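Local coordinates for protein VP5 (Halorubrum pleomorphic virus 6, PDB 6QGL) that probably mediates fusion of the envelope of a pleomorphic virus with the membrane of its haloarchaeal host, as a predicted membrane-anchored envelope protein, at residues A132-V137 against G162-T167. Numbering follows the deposited sequence.
Sequences AMTQTV and GTSPNT
Thr134, near the end of the long helix 97-140, reaches the loop that leads into strand 166-174 and meets Ser164, Pro165 and Asn166 with its two branches. Its CB already lies 3.5 Å from ND2 of Asn166, whose amide arrives from the opposite direction. With chi1 at -58°, OG1 stands beside the backbone N of Thr134 and CG2 is swung anti to it, which divides the work between the branches. OG1 receives a weak, clearly bent hydrogen bond from Asn166 ND2 (3.0 Å, 129° at the hydrogen); its stronger partner is the carbonyl of Leu130, one turn back in the helix. The methyl CG2 packs at 3.5 Å from Ser164 OG and at 3.8 Å from Pro165 CD.

Glu131 of the same helix adds a shared anchor, its OE1 hydrogen-bonded to both Ser164 OG and Asn166 ND2, while Asn166 OD1 is engaged by His188 of the neighbouring strand. The amide is therefore gripped at both ends, which should fix its rotation. Toward the exposed side, the bent side chain of Gln135 brings NE2 within 3.7 Å of Ser164 CB, and a water accepts long hydrogen bonds of 3.3 Å from Gln135 NE2 and from Ser164 N.

Ser164 OG also accepts from Asn166 N at 3.2 Å, closing an ST turn around Pro165. The turn leads into strand 166-174, an outermost strand of a four-stranded antiparallel sheet, and the contact joins this sheet to the C-terminal part of the long helix, within the N-terminal region of the envelope protein.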
loop_
_atom_site.group_PDB
_atom_site.type_symbol
_atom_site.label_atom_id
_atom_site.label_comp_id
_atom_site.label_asym_id
_atom_site.label_seq_id
_atom_site.Cartn_x
_atom_site.Cartn_y
_atom_site.Cartn_z
ATOM N N ALA A 132 -8.856 -4.487 -20.928
ATOM C CA ALA A 132 -9.312 -3.214 -21.496
ATOM C C ALA A 132 -8.174 -2.524 -22.256
ATOM O O ALA A 132 -8.415 -1.946 -23.318
ATOM C CB ALA A 132 -9.849 -2.303 -20.403
ATOM N N MET A 133 -6.935 -2.618 -21.723
ATOM C CA MET A 133 -5.723 -2.061 -22.333
ATOM C C MET A 133 -5.379 -2.846 -23.601
ATOM O O MET A 133 -5.033 -2.242 -24.614
ATOM C CB MET A 133 -4.550 -2.073 -21.339
ATOM C CG MET A 133 -4.712 -1.088 -20.197
ATOM S SD MET A 133 -3.178 -0.750 -19.295
ATOM C CE MET A 133 -3.052 -2.209 -18.284
ATOM N N THR A 134 -5.526 -4.190 -23.549
ATOM C CA THR A 134 -5.294 -5.101 -24.674
ATOM C C THR A 134 -6.269 -4.775 -25.810
ATOM O O THR A 134 -5.834 -4.636 -26.954
ATOM C CB THR A 134 -5.379 -6.563 -24.210
ATOM O OG1 THR A 134 -4.425 -6.774 -23.173
ATOM C CG2 THR A 134 -5.124 -7.556 -25.335
ATOM N N GLN A 135 -7.570 -4.604 -25.484
ATOM C CA GLN A 135 -8.610 -4.259 -26.456
ATOM C C GLN A 135 -8.321 -2.940 -27.164
ATOM O O GLN A 135 -8.570 -2.837 -28.364
ATOM C CB GLN A 135 -10.005 -4.244 -25.812
ATOM C CG GLN A 135 -10.595 -5.637 -25.556
ATOM C CD GLN A 135 -10.842 -6.470 -26.803
ATOM O OE1 GLN A 135 -11.160 -5.964 -27.888
ATOM N NE2 GLN A 135 -10.713 -7.781 -26.668
ATOM N N THR A 136 -7.764 -1.948 -26.426
ATOM C CA THR A 136 -7.370 -0.633 -26.945
ATOM C C THR A 136 -6.257 -0.798 -27.985
ATOM O O THR A 136 -6.401 -0.288 -29.093
ATOM C CB THR A 136 -7.021 0.323 -25.789
ATOM O OG1 THR A 136 -8.207 0.592 -25.045
ATOM C CG2 THR A 136 -6.437 1.641 -26.264
ATOM N N VAL A 137 -5.182 -1.546 -27.646
ATOM C CA VAL A 137 -4.042 -1.841 -28.528
ATOM C C VAL A 137 -4.527 -2.519 -29.819
ATOM O O VAL A 137 -4.094 -2.131 -30.906
ATOM C CB VAL A 137 -2.939 -2.651 -27.783
ATOM C CG1 VAL A 137 -1.869 -3.183 -28.734
ATOM C CG2 VAL A 137 -2.301 -1.812 -26.686
ATOM N N GLY A 162 -8.457 -8.911 -34.401
ATOM C CA GLY A 162 -9.565 -8.536 -33.525
ATOM C C GLY A 162 -9.801 -9.469 -32.354
ATOM O O GLY A 162 -10.770 -9.293 -31.607
ATOM N N THR A 163 -8.910 -10.464 -32.183
ATOM C CA THR A 163 -8.949 -11.469 -31.121
ATOM C C THR A 163 -7.925 -11.099 -30.049
ATOM O O THR A 163 -6.802 -10.707 -30.377
ATOM C CB THR A 163 -8.710 -12.867 -31.737
ATOM O OG1 THR A 163 -9.802 -13.177 -32.599
ATOM C CG2 THR A 163 -8.558 -13.976 -30.703
ATOM N N SER A 164 -8.316 -11.224 -28.775
ATOM C CA SER A 164 -7.428 -10.956 -27.649
ATOM C C SER A 164 -6.652 -12.226 -27.283
ATOM O O SER A 164 -7.248 -13.310 -27.263
ATOM C CB SER A 164 -8.222 -10.462 -26.442
ATOM O OG SER A 164 -7.379 -10.238 -25.323
ATOM N N PRO A 165 -5.339 -12.129 -26.956
ATOM C CA PRO A 165 -4.607 -13.334 -26.531
ATOM C C PRO A 165 -4.990 -13.759 -25.106
ATOM O O PRO A 165 -4.609 -14.842 -24.659
ATOM C CB PRO A 165 -3.142 -12.904 -26.630
ATOM C CG PRO A 165 -3.161 -11.448 -26.386
ATOM C CD PRO A 165 -4.475 -10.929 -26.909
ATOM N N ASN A 166 -5.756 -12.895 -24.402
ATOM C CA ASN A 166 -6.226 -13.089 -23.032
ATOM C C ASN A 166 -7.637 -13.664 -22.961
ATOM O O ASN A 166 -8.468 -13.412 -23.835
ATOM C CB ASN A 166 -6.217 -11.767 -22.256
ATOM C CG ASN A 166 -4.987 -10.908 -22.381
ATOM O OD1 ASN A 166 -3.846 -11.386 -22.361
ATOM N ND2 ASN A 166 -5.203 -9.606 -22.477
ATOM N N THR A 167 -7.909 -14.399 -21.875
ATOM C CA THR A 167 -9.204 -14.983 -21.540
ATOM C C THR A 167 -9.378 -14.830 -20.027
ATOM O O THR A 167 -8.521 -15.288 -19.264
ATOM C CB THR A 167 -9.302 -16.462 -21.980
ATOM O OG1 THR A 167 -8.804 -16.620 -23.310
ATOM C CG2 THR A 167 -10.725 -17.004 -21.898
HETATM O O HOH W 1 -11.497 -10.517 -28.273
#